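Local structure of DUF1460 domain-containing protein (Legionella pneumophila subsp. pneumophila, 2IM9) at residues A[186-191]-A[200-205]. The protein is of unknown function but belongs to an N-acetylmuramoyl-L-alanine amidase-like family of the papain-like peptidase clan, so it may act on cell-wall peptidoglycan. Sequence-based numbering, arbitrary orientation.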
loop_
_atom_site.group_PDB
_atom_site.type_symbol
_atom_site.label_atom_id
_atom_site.label_comp_id
_atom_site.label_asym_id
_atom_site.label_seq_id
_atom_site.Cartn_x
_atom_site.Cartn_y
_atom_site.Cartn_z
ATOM N N ASP A 186 20.364 0.808 8.412
ATOM C CA ASP A 186 19.341 1.763 7.934
ATOM C C ASP A 186 17.921 1.320 8.299
ATOM O O ASP A 186 17.003 2.129 8.370
ATOM C CB ASP A 186 19.425 1.948 6.417
ATOM C CG ASP A 186 20.528 2.906 6.003
ATOM O OD1 ASP A 186 21.297 3.380 6.875
ATOM O OD2 ASP A 186 20.617 3.157 4.782
ATOM N N THR A 187 17.747 0.033 8.531
ATOM C CA THR A 187 16.464 -0.472 9.015
ATOM C C THR A 187 16.134 0.025 10.418
ATOM O O THR A 187 14.963 0.188 10.759
ATOM C CB THR A 187 16.446 -2.013 8.994
ATOM O OG1 THR A 187 16.313 -2.435 7.638
ATOM C CG2 THR A 187 15.273 -2.570 9.788
ATOM N N ILE A 188 17.169 0.241 11.225
ATOM C CA ILE A 188 16.979 0.618 12.617
ATOM C C ILE A 188 16.969 2.130 12.723
ATOM O O ILE A 188 18.021 2.778 12.605
ATOM C CB ILE A 188 18.098 0.039 13.529
ATOM C CG1 ILE A 188 18.258 -1.466 13.297
ATOM C CG2 ILE A 188 17.826 0.398 15.024
ATOM C CD1 ILE A 188 17.050 -2.309 13.721
ATOM N N ARG A 189 15.780 2.675 12.968
ATOM C CA ARG A 189 15.582 4.123 12.972
ATOM C C ARG A 189 15.273 4.599 14.389
ATOM O O ARG A 189 14.163 4.425 14.886
ATOM C CB ARG A 189 14.488 4.525 11.972
ATOM C CG ARG A 189 14.851 4.159 10.525
ATOM C CD ARG A 189 13.945 4.816 9.522
ATOM N NE ARG A 189 12.563 4.337 9.623
ATOM C CZ ARG A 189 11.607 4.669 8.767
ATOM N NH1 ARG A 189 11.888 5.461 7.743
ATOM N NH2 ARG A 189 10.376 4.191 8.922
ATOM N N LEU A 190 16.286 5.163 15.048
ATOM C CA LEU A 190 16.168 5.576 16.438
ATOM C C LEU A 190 16.167 7.094 16.505
ATOM O O LEU A 190 16.864 7.744 15.736
ATOM C CB LEU A 190 17.321 4.992 17.258
ATOM C CG LEU A 190 17.492 3.469 17.218
ATOM C CD1 LEU A 190 18.724 3.030 18.029
ATOM C CD2 LEU A 190 16.225 2.731 17.669
ATOM N N GLN A 191 15.381 7.666 17.411
ATOM C CA GLN A 191 15.250 9.123 17.444
ATOM C C GLN A 191 16.518 9.784 17.962
ATOM O O GLN A 191 16.933 10.831 17.457
ATOM C CB GLN A 191 14.019 9.545 18.239
ATOM C CG GLN A 191 12.733 8.986 17.625
ATOM C CD GLN A 191 11.539 9.891 17.821
ATOM O OE1 GLN A 191 11.464 10.974 17.233
ATOM N NE2 GLN A 191 10.585 9.445 18.638
ATOM N N LYS A 200 23.455 -3.522 17.533
ATOM C CA LYS A 200 22.918 -4.475 18.500
ATOM C C LYS A 200 21.487 -4.886 18.142
ATOM O O LYS A 200 21.159 -6.072 18.087
ATOM C CB LYS A 200 22.960 -3.875 19.917
ATOM C CG LYS A 200 22.130 -4.634 20.988
ATOM C CD LYS A 200 22.079 -3.875 22.334
ATOM C CE LYS A 200 21.598 -4.782 23.492
ATOM N NZ LYS A 200 20.168 -4.572 23.990
ATOM N N ARG A 201 20.648 -3.887 17.894
ATOM C CA ARG A 201 19.249 -4.149 17.615
ATOM C C ARG A 201 19.091 -4.845 16.277
ATOM O O ARG A 201 18.209 -5.676 16.136
ATOM C CB ARG A 201 18.433 -2.863 17.675
ATOM C CG ARG A 201 18.330 -2.361 19.103
ATOM C CD ARG A 201 17.585 -1.052 19.168
ATOM N NE ARG A 201 17.794 -0.421 20.471
ATOM C CZ ARG A 201 16.950 0.436 21.034
ATOM N NH1 ARG A 201 15.812 0.770 20.429
ATOM N NH2 ARG A 201 17.247 0.966 22.220
ATOM N N LEU A 202 19.936 -4.502 15.301
ATOM C CA LEU A 202 19.880 -5.208 14.007
ATOM C C LEU A 202 20.140 -6.716 14.143
ATOM O O LEU A 202 19.410 -7.517 13.571
ATOM C CB LEU A 202 20.838 -4.598 12.998
ATOM C CG LEU A 202 20.683 -5.164 11.578
ATOM C CD1 LEU A 202 19.297 -4.898 10.984
ATOM C CD2 LEU A 202 21.846 -4.578 10.710
ATOM N N VAL A 203 21.168 -7.110 14.901
ATOM C CA VAL A 203 21.443 -8.543 15.137
ATOM C C VAL A 203 20.247 -9.216 15.794
ATOM O O VAL A 203 19.872 -10.339 15.445
ATOM C CB VAL A 203 22.725 -8.758 16.033
ATOM C CG1 VAL A 203 22.869 -10.231 16.419
ATOM C CG2 VAL A 203 23.954 -8.221 15.328
ATOM N N GLU A 204 19.641 -8.512 16.742
ATOM C CA GLU A 204 18.471 -9.024 17.451
ATOM C C GLU A 204 17.291 -9.246 16.500
ATOM O O GLU A 204 16.624 -10.304 16.518
ATOM C CB GLU A 204 18.100 -8.026 18.528
ATOM C CG GLU A 204 16.933 -8.401 19.393
ATOM C CD GLU A 204 16.657 -7.268 20.355
ATOM O OE1 GLU A 204 17.359 -7.178 21.385
ATOM O OE2 GLU A 204 15.772 -6.434 20.054
ATOM N N LEU A 205 17.047 -8.242 15.664
ATOM C CA LEU A 205 15.988 -8.304 14.674
ATOM C C LEU A 205 16.249 -9.418 13.654
ATOM O O LEU A 205 15.329 -10.157 13.275
ATOM C CB LEU A 205 15.868 -6.955 13.950
ATOM C CG LEU A 205 14.722 -6.871 12.931
ATOM C CD1 LEU A 205 13.343 -7.131 13.576
ATOM C CD2 LEU A 205 14.794 -5.550 12.156
#
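Ile-188 drives its CD1 end against the helix at Arg-201, Leu-202 and Leu-205, meeting main chain as much as side chain. CD1 of Ile-188 lies 4.0 Å from the backbone N of Leu-202 and 4.2 Å from CD2 of Leu-205. Behind this tip, CG1 of Ile-188 packs at 4.1 Å on CB of Leu-202, the two side chains running at a slant to each other. Chi1 at -51° puts CG1 opposite the carbonyl carbon, toward Leu-202, and chi2 at -66° then bends CD1 toward that backbone N and CD2 of Leu-205. Leu-205 also receives Thr-187 through methyl groups alone, CG2 of Thr-187 to CD2 of Leu-205 at 3.8 Å, across side chains nearly perpendicular.

Leu-190 makes a different contact. Its CD2 comes within 3.4 Å of NH1 of Arg-201, while its CD1 sits 4.2 Å above the guanidinium plane, displaced toward the rim; a branched aliphatic end thus lies over one face of the cation. The arginine is extended from CG to NE, which carries the charged group out from the helix, leaning toward its N-terminal end, to Leu-190. Its polar partners lie elsewhere: NE forms a salt bridge with Glu-197, and NH1 donates to the carbonyl O of Arg-81.

Through these contacts the loop between helix 176-181 and helix 195-209 folds back on the helix it leads into, with Tyr-82 also touching Ile-188 and Leu-205. Cohesion between the segments is therefore van der Waals in character, while Glu-197 on the same helix and the carbonyl O of Arg-81 together probably hold the guanidinium with one face toward Leu-190.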